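Regulatory protein (Pseudomonas aeruginosa, PDB 5J2Y) represses quorum-sensing and virulence genes by binding their promoter DNA, probably through a helix-turn-helix domain. Local coordinates at residues A[10-15]-A[48-53]; A[14-19]-A[60-65]; A[29-34]-A[52-57]. All blocks are in the same frame, centred on the assembly; numbering follows the deposited sequence.

Contact 1: A[10-15]-A[48-53]. With nucleotides of chain F.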
loop_
_atom_site.group_PDB
_atom_site.type_symbol
_atom_site.label_atom_id
_atom_site.label_comp_id
_atom_site.label_asym_id
_atom_site.label_seq_id
_atom_site.Cartn_x
_atom_site.Cartn_y
_atom_site.Cartn_z
ATOM N N GLN A 10 5.182 11.524 3.081
ATOM C CA GLN A 10 3.887 12.206 3.176
ATOM C C GLN A 10 3.047 12.013 1.926
ATOM O O GLN A 10 1.833 12.111 1.998
ATOM C CB GLN A 10 4.077 13.705 3.456
ATOM C CG GLN A 10 4.951 14.012 4.672
ATOM N N ASN A 11 3.685 11.725 0.793
ATOM C CA ASN A 11 2.996 11.553 -0.507
ATOM C C ASN A 11 2.768 10.125 -0.958
ATOM O O ASN A 11 2.026 9.840 -1.899
ATOM C CB ASN A 11 3.838 12.208 -1.583
ATOM C CG ASN A 11 3.890 13.712 -1.432
ATOM O OD1 ASN A 11 2.870 14.358 -1.163
ATOM N ND2 ASN A 11 5.070 14.286 -1.631
HETATM N N MSE A 12 3.441 9.224 -0.290
HETATM C CA MSE A 12 3.474 7.851 -0.751
HETATM C C MSE A 12 2.078 7.243 -0.748
HETATM O O MSE A 12 1.711 6.530 -1.692
HETATM C CB MSE A 12 4.458 7.101 0.135
HETATM C CG MSE A 12 4.414 5.641 -0.214
HETATM SE SE MSE A 12 5.346 5.338 -1.929
HETATM C CE MSE A 12 7.141 5.377 -1.186
ATOM N N ALA A 13 1.300 7.530 0.289
ATOM C CA ALA A 13 -0.021 6.960 0.399
ATOM C C ALA A 13 -0.902 7.392 -0.763
ATOM O O ALA A 13 -1.624 6.572 -1.338
ATOM C CB ALA A 13 -0.656 7.350 1.713
ATOM N N PHE A 14 -0.786 8.660 -1.156
ATOM C CA PHE A 14 -1.521 9.133 -2.330
ATOM C C PHE A 14 -1.072 8.436 -3.611
ATOM O O PHE A 14 -1.894 8.131 -4.489
ATOM C CB PHE A 14 -1.425 10.637 -2.441
ATOM C CG PHE A 14 -1.928 11.340 -1.228
ATOM C CD1 PHE A 14 -3.286 11.553 -1.053
ATOM C CD2 PHE A 14 -1.064 11.724 -0.240
ATOM C CE1 PHE A 14 -3.750 12.230 0.057
ATOM C CE2 PHE A 14 -1.509 12.377 0.903
ATOM C CZ PHE A 14 -2.863 12.627 1.052
ATOM N N ARG A 15 0.228 8.172 -3.716
ATOM C CA ARG A 15 0.760 7.472 -4.875
ATOM C C ARG A 15 0.072 6.118 -4.841
ATOM O O ARG A 15 -0.621 5.729 -5.782
ATOM C CB ARG A 15 2.273 7.307 -4.765
ATOM C CG ARG A 15 3.069 8.328 -5.562
ATOM C CD ARG A 15 4.314 7.704 -6.171
ATOM N NE ARG A 15 4.062 7.169 -7.506
ATOM C CZ ARG A 15 4.946 6.472 -8.211
ATOM N NH1 ARG A 15 4.630 6.024 -9.419
ATOM N NH2 ARG A 15 6.149 6.222 -7.711
ATOM N N GLU A 48 -3.198 10.546 6.931
ATOM C CA GLU A 48 -2.699 10.202 8.260
ATOM C C GLU A 48 -1.197 9.866 8.115
ATOM O O GLU A 48 -0.727 9.410 7.051
ATOM C CB GLU A 48 -3.481 9.030 8.850
ATOM C CG GLU A 48 -3.166 8.663 10.302
ATOM C CD GLU A 48 -3.539 7.219 10.658
ATOM O OE1 GLU A 48 -3.502 6.362 9.751
ATOM O OE2 GLU A 48 -3.841 6.917 11.849
ATOM N N ASN A 49 -0.444 10.090 9.182
ATOM C CA ASN A 49 0.970 9.761 9.166
ATOM C C ASN A 49 1.238 8.294 8.788
ATOM O O ASN A 49 0.788 7.371 9.454
ATOM C CB ASN A 49 1.625 10.040 10.517
ATOM C CG ASN A 49 3.144 9.939 10.432
ATOM O OD1 ASN A 49 3.771 9.019 10.997
ATOM N ND2 ASN A 49 3.748 10.872 9.694
ATOM N N LEU A 50 2.001 8.116 7.727
ATOM C CA LEU A 50 2.379 6.820 7.250
ATOM C C LEU A 50 3.590 6.374 8.067
ATOM O O LEU A 50 4.626 6.983 7.989
ATOM C CB LEU A 50 2.739 6.936 5.787
ATOM C CG LEU A 50 2.760 5.668 4.956
ATOM C CD1 LEU A 50 1.372 5.004 4.934
ATOM C CD2 LEU A 50 3.248 5.927 3.540
ATOM N N PRO A 51 3.454 5.340 8.894
ATOM C CA PRO A 51 4.623 4.861 9.610
ATOM C C PRO A 51 5.752 4.395 8.655
ATOM O O PRO A 51 5.496 3.925 7.551
ATOM C CB PRO A 51 4.092 3.673 10.404
ATOM C CG PRO A 51 2.621 3.669 10.240
ATOM C CD PRO A 51 2.301 4.444 9.027
ATOM N N PHE A 52 6.998 4.534 9.081
ATOM C CA PHE A 52 8.111 4.334 8.167
ATOM C C PHE A 52 8.153 2.916 7.570
ATOM O O PHE A 52 8.278 2.747 6.365
ATOM C CB PHE A 52 9.409 4.756 8.828
ATOM C CG PHE A 52 10.572 4.840 7.882
ATOM C CD1 PHE A 52 10.636 5.830 6.913
ATOM C CD2 PHE A 52 11.612 3.896 7.945
ATOM C CE1 PHE A 52 11.713 5.896 6.029
ATOM C CE2 PHE A 52 12.683 3.967 7.081
ATOM C CZ PHE A 52 12.737 4.973 6.128
ATOM N N PRO A 53 7.912 1.894 8.379
ATOM C CA PRO A 53 7.970 0.554 7.771
ATOM C C PRO A 53 6.965 0.355 6.630
ATOM O O PRO A 53 7.244 -0.332 5.651
ATOM C CB PRO A 53 7.619 -0.374 8.941
ATOM C CG PRO A 53 7.893 0.404 10.164
ATOM C CD PRO A 53 7.633 1.845 9.827
ATOM P P DT F 16 -1.103 2.551 12.405
ATOM O OP1 DT F 16 -0.149 1.755 11.597
ATOM O OP2 DT F 16 -1.744 3.762 11.824
ATOM O "O5'" DT F 16 -2.175 1.519 12.973
ATOM C "C5'" DT F 16 -1.698 0.466 13.834
ATOM C "C4'" DT F 16 -2.796 -0.522 14.149
ATOM O "O4'" DT F 16 -3.667 0.022 15.170
ATOM C "C3'" DT F 16 -3.686 -0.896 12.964
ATOM O "O3'" DT F 16 -3.766 -2.325 12.866
ATOM C "C2'" DT F 16 -4.997 -0.177 13.243
ATOM C "C1'" DT F 16 -5.020 -0.015 14.754
ATOM N N1 DT F 16 -5.663 1.214 15.255
ATOM C C2 DT F 16 -6.490 1.128 16.356
ATOM O O2 DT F 16 -6.763 0.071 16.908
ATOM N N3 DT F 16 -7.000 2.329 16.783
ATOM C C4 DT F 16 -6.775 3.575 16.229
ATOM O O4 DT F 16 -7.326 4.564 16.704
ATOM C C5 DT F 16 -5.882 3.591 15.088
ATOM C C7 DT F 16 -5.580 4.896 14.423
ATOM C C6 DT F 16 -5.388 2.424 14.659
#

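Contact 2: A[14-19]-A[60-65]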
loop_
_atom_site.group_PDB
_atom_site.type_symbol
_atom_site.label_atom_id
_atom_site.label_comp_id
_atom_site.label_asym_id
_atom_site.label_seq_id
_atom_site.Cartn_x
_atom_site.Cartn_y
_atom_site.Cartn_z
ATOM N N PHE A 14 -0.786 8.660 -1.156
ATOM C CA PHE A 14 -1.521 9.133 -2.330
ATOM C C PHE A 14 -1.072 8.436 -3.611
ATOM O O PHE A 14 -1.894 8.131 -4.489
ATOM C CB PHE A 14 -1.425 10.637 -2.441
ATOM C CG PHE A 14 -1.928 11.340 -1.228
ATOM C CD1 PHE A 14 -3.286 11.553 -1.053
ATOM C CD2 PHE A 14 -1.064 11.724 -0.240
ATOM C CE1 PHE A 14 -3.750 12.230 0.057
ATOM C CE2 PHE A 14 -1.509 12.377 0.903
ATOM C CZ PHE A 14 -2.863 12.627 1.052
ATOM N N ARG A 15 0.228 8.172 -3.716
ATOM C CA ARG A 15 0.760 7.472 -4.875
ATOM C C ARG A 15 0.072 6.118 -4.841
ATOM O O ARG A 15 -0.621 5.729 -5.782
ATOM C CB ARG A 15 2.273 7.307 -4.765
ATOM C CG ARG A 15 3.069 8.328 -5.562
ATOM C CD ARG A 15 4.314 7.704 -6.171
ATOM N NE ARG A 15 4.062 7.169 -7.506
ATOM C CZ ARG A 15 4.946 6.472 -8.211
ATOM N NH1 ARG A 15 4.630 6.024 -9.419
ATOM N NH2 ARG A 15 6.149 6.222 -7.711
ATOM N N ALA A 16 0.262 5.413 -3.731
ATOM C CA ALA A 16 -0.379 4.107 -3.508
ATOM C C ALA A 16 -1.830 4.061 -3.948
ATOM O O ALA A 16 -2.249 3.092 -4.546
ATOM C CB ALA A 16 -0.286 3.708 -2.042
ATOM N N LYS A 17 -2.589 5.110 -3.629
ATOM C CA LYS A 17 -3.989 5.231 -4.037
ATOM C C LYS A 17 -4.170 5.292 -5.550
ATOM O O LYS A 17 -5.054 4.633 -6.114
ATOM C CB LYS A 17 -4.626 6.459 -3.424
ATOM C CG LYS A 17 -6.113 6.581 -3.753
ATOM C CD LYS A 17 -6.740 7.781 -3.067
ATOM C CE LYS A 17 -8.166 7.961 -3.563
ATOM N NZ LYS A 17 -8.879 9.062 -2.845
ATOM N N ALA A 18 -3.333 6.078 -6.212
ATOM C CA ALA A 18 -3.371 6.152 -7.677
ATOM C C ALA A 18 -3.090 4.811 -8.356
ATOM O O ALA A 18 -3.678 4.493 -9.373
ATOM C CB ALA A 18 -2.376 7.190 -8.157
ATOM N N THR A 19 -2.154 4.037 -7.814
ATOM C CA THR A 19 -1.847 2.707 -8.358
ATOM C C THR A 19 -3.091 1.840 -8.265
ATOM O O THR A 19 -3.570 1.296 -9.254
ATOM C CB THR A 19 -0.720 2.027 -7.553
ATOM O OG1 THR A 19 0.442 2.858 -7.558
ATOM C CG2 THR A 19 -0.362 0.663 -8.132
ATOM N N PHE A 60 8.950 -0.260 -2.167
ATOM C CA PHE A 60 9.471 -1.411 -2.895
ATOM C C PHE A 60 8.428 -2.071 -3.779
ATOM O O PHE A 60 8.755 -2.646 -4.825
ATOM C CB PHE A 60 10.065 -2.424 -1.911
ATOM C CG PHE A 60 11.306 -1.926 -1.239
ATOM C CD1 PHE A 60 12.434 -1.559 -2.005
ATOM C CD2 PHE A 60 11.386 -1.829 0.151
ATOM C CE1 PHE A 60 13.586 -1.097 -1.385
ATOM C CE2 PHE A 60 12.552 -1.381 0.768
ATOM C CZ PHE A 60 13.640 -1.012 0.010
ATOM N N TYR A 61 7.180 -2.017 -3.336
ATOM C CA TYR A 61 6.078 -2.558 -4.115
ATOM C C TYR A 61 5.795 -1.776 -5.400
ATOM O O TYR A 61 5.663 -2.342 -6.473
ATOM C CB TYR A 61 4.805 -2.564 -3.269
ATOM C CG TYR A 61 3.612 -3.167 -3.967
ATOM C CD1 TYR A 61 3.512 -4.522 -4.189
ATOM C CD2 TYR A 61 2.561 -2.356 -4.406
ATOM C CE1 TYR A 61 2.384 -5.082 -4.808
ATOM C CE2 TYR A 61 1.455 -2.895 -5.030
ATOM C CZ TYR A 61 1.359 -4.256 -5.221
ATOM O OH TYR A 61 0.243 -4.758 -5.875
ATOM N N ILE A 62 5.661 -0.479 -5.253
ATOM C CA ILE A 62 5.339 0.410 -6.365
ATOM C C ILE A 62 6.434 0.400 -7.456
ATOM O O ILE A 62 6.133 0.296 -8.648
ATOM C CB ILE A 62 5.066 1.822 -5.815
ATOM C CG1 ILE A 62 3.669 1.851 -5.226
ATOM C CG2 ILE A 62 5.147 2.876 -6.899
ATOM C CD1 ILE A 62 3.490 2.918 -4.183
ATOM N N GLU A 63 7.697 0.395 -7.051
ATOM C CA GLU A 63 8.801 0.284 -8.016
ATOM C C GLU A 63 8.942 -1.143 -8.641
ATOM O O GLU A 63 9.743 -1.375 -9.539
ATOM C CB GLU A 63 10.081 0.850 -7.401
ATOM C CG GLU A 63 10.833 -0.128 -6.529
ATOM C CD GLU A 63 12.214 0.391 -6.051
ATOM O OE1 GLU A 63 13.034 -0.411 -5.481
ATOM O OE2 GLU A 63 12.489 1.602 -6.262
ATOM N N GLY A 64 8.101 -2.084 -8.232
ATOM C CA GLY A 64 8.066 -3.420 -8.846
ATOM C C GLY A 64 9.006 -4.420 -8.215
ATOM O O GLY A 64 9.154 -5.516 -8.703
ATOM N N GLN A 65 9.645 -4.063 -7.117
ATOM C CA GLN A 65 10.655 -4.953 -6.500
ATOM C C GLN A 65 10.079 -6.062 -5.631
ATOM O O GLN A 65 10.754 -7.019 -5.357
ATOM C CB GLN A 65 11.635 -4.128 -5.688
ATOM C CG GLN A 65 12.723 -4.970 -5.071
ATOM C CD GLN A 65 13.892 -4.151 -4.571
ATOM O OE1 GLN A 65 14.086 -3.001 -4.994
ATOM N NE2 GLN A 65 14.676 -4.734 -3.654
#

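Contact 3: A[29-34]-A[52-57]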
loop_
_atom_site.group_PDB
_atom_site.type_symbol
_atom_site.label_atom_id
_atom_site.label_comp_id
_atom_site.label_asym_id
_atom_site.label_seq_id
_atom_site.Cartn_x
_atom_site.Cartn_y
_atom_site.Cartn_z
ATOM N N THR A 29 -8.704 -4.999 -0.916
ATOM C CA THR A 29 -7.927 -5.892 -1.770
ATOM C C THR A 29 -6.468 -5.425 -1.729
ATOM O O THR A 29 -5.571 -6.177 -1.463
ATOM C CB THR A 29 -8.471 -5.895 -3.230
ATOM O OG1 THR A 29 -9.779 -6.501 -3.283
ATOM C CG2 THR A 29 -7.582 -6.675 -4.137
ATOM N N PHE A 30 -6.268 -4.139 -1.928
ATOM C CA PHE A 30 -4.938 -3.579 -2.051
ATOM C C PHE A 30 -4.169 -3.595 -0.721
ATOM O O PHE A 30 -3.036 -4.124 -0.623
ATOM C CB PHE A 30 -5.064 -2.166 -2.573
ATOM C CG PHE A 30 -3.742 -1.472 -2.754
ATOM C CD1 PHE A 30 -2.992 -1.648 -3.915
ATOM C CD2 PHE A 30 -3.279 -0.641 -1.797
ATOM C CE1 PHE A 30 -1.807 -0.993 -4.091
ATOM C CE2 PHE A 30 -2.095 0.006 -1.954
ATOM C CZ PHE A 30 -1.337 -0.174 -3.089
ATOM N N TRP A 31 -4.796 -3.091 0.331
ATOM C CA TRP A 31 -4.071 -2.955 1.588
ATOM C C TRP A 31 -3.830 -4.265 2.339
ATOM O O TRP A 31 -2.842 -4.393 3.069
ATOM C CB TRP A 31 -4.754 -1.959 2.458
ATOM C CG TRP A 31 -4.583 -0.651 1.943
ATOM C CD1 TRP A 31 -5.488 0.075 1.213
ATOM C CD2 TRP A 31 -3.417 0.163 2.074
ATOM N NE1 TRP A 31 -4.951 1.303 0.878
ATOM C CE2 TRP A 31 -3.688 1.385 1.411
ATOM C CE3 TRP A 31 -2.166 -0.021 2.691
ATOM C CZ2 TRP A 31 -2.784 2.415 1.366
ATOM C CZ3 TRP A 31 -1.256 0.979 2.630
ATOM C CH2 TRP A 31 -1.566 2.208 1.961
ATOM N N SER A 32 -4.679 -5.253 2.090
ATOM C CA SER A 32 -4.557 -6.508 2.804
ATOM C C SER A 32 -3.391 -7.350 2.331
ATOM O O SER A 32 -2.955 -8.216 3.069
ATOM C CB SER A 32 -5.885 -7.303 2.792
ATOM O OG SER A 32 -6.274 -7.606 1.471
ATOM N N ARG A 33 -2.850 -7.092 1.132
ATOM C CA ARG A 33 -1.599 -7.780 0.695
ATOM C C ARG A 33 -0.463 -7.526 1.646
ATOM O O ARG A 33 0.484 -8.304 1.663
ATOM C CB ARG A 33 -1.106 -7.304 -0.671
ATOM C CG ARG A 33 -2.104 -7.480 -1.779
ATOM C CD ARG A 33 -1.432 -7.479 -3.134
ATOM N NE ARG A 33 -2.436 -7.864 -4.133
ATOM C CZ ARG A 33 -3.143 -6.998 -4.868
ATOM N NH1 ARG A 33 -2.917 -5.696 -4.790
ATOM N NH2 ARG A 33 -4.058 -7.440 -5.719
ATOM N N PHE A 34 -0.536 -6.391 2.363
ATOM C CA PHE A 34 0.467 -5.972 3.343
ATOM C C PHE A 34 0.044 -6.276 4.793
ATOM O O PHE A 34 0.757 -5.955 5.721
ATOM C CB PHE A 34 0.753 -4.451 3.206
ATOM C CG PHE A 34 1.076 -4.016 1.797
ATOM C CD1 PHE A 34 2.319 -4.274 1.245
ATOM C CD2 PHE A 34 0.151 -3.320 1.039
ATOM C CE1 PHE A 34 2.617 -3.881 -0.036
ATOM C CE2 PHE A 34 0.433 -2.948 -0.259
ATOM C CZ PHE A 34 1.682 -3.221 -0.789
ATOM N N PHE A 52 6.998 4.534 9.081
ATOM C CA PHE A 52 8.111 4.334 8.167
ATOM C C PHE A 52 8.153 2.916 7.570
ATOM O O PHE A 52 8.278 2.747 6.365
ATOM C CB PHE A 52 9.409 4.756 8.828
ATOM C CG PHE A 52 10.572 4.840 7.882
ATOM C CD1 PHE A 52 10.636 5.830 6.913
ATOM C CD2 PHE A 52 11.612 3.896 7.945
ATOM C CE1 PHE A 52 11.713 5.896 6.029
ATOM C CE2 PHE A 52 12.683 3.967 7.081
ATOM C CZ PHE A 52 12.737 4.973 6.128
ATOM N N PRO A 53 7.912 1.894 8.379
ATOM C CA PRO A 53 7.970 0.554 7.771
ATOM C C PRO A 53 6.965 0.355 6.630
ATOM O O PRO A 53 7.244 -0.332 5.651
ATOM C CB PRO A 53 7.619 -0.374 8.941
ATOM C CG PRO A 53 7.893 0.404 10.164
ATOM C CD PRO A 53 7.633 1.845 9.827
ATOM N N ILE A 54 5.790 0.961 6.749
ATOM C CA ILE A 54 4.762 0.845 5.697
ATOM C C ILE A 54 5.208 1.654 4.496
ATOM O O ILE A 54 4.973 1.279 3.352
ATOM C CB ILE A 54 3.379 1.347 6.156
ATOM C CG1 ILE A 54 2.714 0.333 7.068
ATOM C CG2 ILE A 54 2.401 1.459 4.990
ATOM C CD1 ILE A 54 3.518 -0.154 8.237
ATOM N N TYR A 55 5.827 2.797 4.752
ATOM C CA TYR A 55 6.432 3.586 3.666
ATOM C C TYR A 55 7.440 2.744 2.889
ATOM O O TYR A 55 7.412 2.696 1.640
ATOM C CB TYR A 55 7.081 4.832 4.234
ATOM C CG TYR A 55 7.960 5.570 3.264
ATOM C CD1 TYR A 55 7.416 6.264 2.183
ATOM C CD2 TYR A 55 9.323 5.632 3.448
ATOM C CE1 TYR A 55 8.234 6.945 1.299
ATOM C CE2 TYR A 55 10.158 6.310 2.578
ATOM C CZ TYR A 55 9.621 6.954 1.502
ATOM O OH TYR A 55 10.443 7.653 0.640
ATOM N N LEU A 56 8.309 2.034 3.615
ATOM C CA LEU A 56 9.323 1.203 2.948
ATOM C C LEU A 56 8.627 0.171 2.055
ATOM O O LEU A 56 9.001 -0.013 0.887
ATOM C CB LEU A 56 10.208 0.475 3.976
ATOM C CG LEU A 56 11.099 1.306 4.865
ATOM C CD1 LEU A 56 11.889 0.370 5.739
ATOM C CD2 LEU A 56 12.049 2.147 4.060
ATOM N N LEU A 57 7.627 -0.533 2.600
ATOM C CA LEU A 57 6.985 -1.581 1.829
ATOM C C LEU A 57 6.300 -1.037 0.602
ATOM O O LEU A 57 6.328 -1.678 -0.448
ATOM C CB LEU A 57 5.924 -2.313 2.628
ATOM C CG LEU A 57 6.333 -3.498 3.441
ATOM C CD1 LEU A 57 5.191 -3.821 4.368
ATOM C CD2 LEU A 57 6.652 -4.684 2.558
#

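Contact 1: A[10-15]-A[48-53]
Leu50 reaches from the loop ahead of helix 52-62 to the flank of helix 9-22, and its CD2 methyl meets Met12 (present as selenomethionine) where that side chain leaves the backbone. Leu50 CD2 lies 3.8 Å from Met12 CB. The other methyl faces Ala13 more loosely, Leu50 CD1 standing 4.5 Å from Ala13 CB. Alanine suits this place because its single methyl lets the leucine come close to the helix, while the forked leucine spreads over two successive residues. Bends at chi2 and chi3 (75° and 80°) carry the end of Met12 away from the loop, and this side chain also packs on Tyr55, Leu58 and His59 of helix 52-62.

All three touching residues are buried, and Phe44 of helix 38-45 packs on both Ala13 and Leu50. That helix and 27-32 are consistent with the helix-turn-helix pair expected of this family. Loop 48-51 runs between interior and DNA, Leu50 turned inward and Glu48, Asn49 and Pro51 beside the nucleotides. Its DNA side is looser and mixed in character. Pro51, the N-cap of helix 52-62, brings CG to 3.6 Å from OP1 of DT16 of chain F, and the extended Glu48 places OE2 3.7 Å from the methyl carbon C7 of that nucleotide. The carboxylate also lies near OP2, and Arg43 of helix 38-45, on which Glu48 packs, probably eases the like charges. Asn49 packs on another phosphate.

Contact 2: A[14-19]-A[60-65]
Helix 9-22 passes the last turn of helix 52-62 with Ala16 and Ile62 as the nearest pair of the two segments, their CA atoms 7.4 Å apart. Almost everything then depends on Ile62, whose three outer carbons each find a different neighbour. CD1 lies against the backbone of Ala16, 4.1 Å from Ala16 CA, and a residue as small as alanine lets the isoleucine tip reach the helix itself. CG1 faces Thr19, with 4.1 Å between Ile62 CG1 and Thr19 OG1. CG1 lies beside the backbone N of Ile62 (chi1 -78°), which puts CG2 anti to that N and over one face of the Arg15 guanidinium, 3.5 Å above its plane but displaced toward the rim; the closest atom there is Arg15 NH2, 3.6 Å from Ile62 CG2. Arginine serves well at this exposed border, since its flat group can cover a methyl while its N-H groups still point outward around the edge. The beta-branched isoleucine, for its part, offers a broad apolar surface without a long flexible chain.

Just beyond Ile62 the helix ends in a Schellman motif: Gln65 N bonds to Phe60 O and Gly64 N to Tyr61 O, and Gly64 takes a positive phi of 89°, a conformation that glycine adopts readily because it lacks a CB. Deeper in, Ala16 and Tyr61 both pack on Phe30 of helix 27-32, and the Tyr61 hydroxyl is hydrogen-bonded to Arg23 and to Asp68 at the start of helix 68-75.

Contact 3: A[29-34]-A[52-57]
Phe34 and Leu57 form the larger half of this contact, with Phe34 CD1 4.3 Å from Leu57 CD1; the methyl approaches the ring obliquely. The other half is the indole of Trp31, which presents an edge to Ile54: Trp31 CZ3 is 4.4 Å from Ile54 CG2, and the methyl lies near the ring plane. Both are relaxed van der Waals distances, and branched aliphatic residues suit the place, since each can put a compact methyl against a broad ring.

Ile54 and Leu57 are three residues apart, so the helix brings them to one side, while Phe34 N bonds to Trp31 O, which helps hold both aromatic residues on the side facing helix 52-62. With CG beside its backbone N (chi1 -71°), Trp31 turns its six-membered ring toward Ile54. Behind this first layer, Phe30 CD2 stands 3.6 Å over one face of the Trp31 ring, displaced toward its rim. Trp31 NE1 is hydrogen-bonded to Glu45 OE2 of helix 38-45, which satisfies the polar atom of a buried side chain and probably helps hold the indole with that edge turned to Ile54. Phe34 meets Tyr61 edge-to-face.

Helix 27-32, probably the first member of a helix-turn-helix pair, lays its C-terminal end and Phe34 against the opening turns of helix 52-62. Leu58 of that helix packs on both Trp31 and Phe34, and Leu71 of helix 68-75 packs on Phe34 and Arg33.

How the contacts relate
From the N terminus, helix 9-22 supplies the first side of both contact 1 and contact 2, in overlapping segments that share Phe14 and Arg15. Contact 1 closes a loop from residues 10-15 to the entry of helix 52-62; contact 2 starts slightly later and closes on the far end of that helix, so the two loops cross. Contact 3 begins at helix 27-32 and is nested inside the loop of contact 2, ending on the same helix start as contact 1. Helix 52-62, or in contact 1 the loop leading into it, is therefore common to all three. Between contacts, Met12 packs on Ile62, and Tyr61 on Phe30 and Phe34, joining the separate patches.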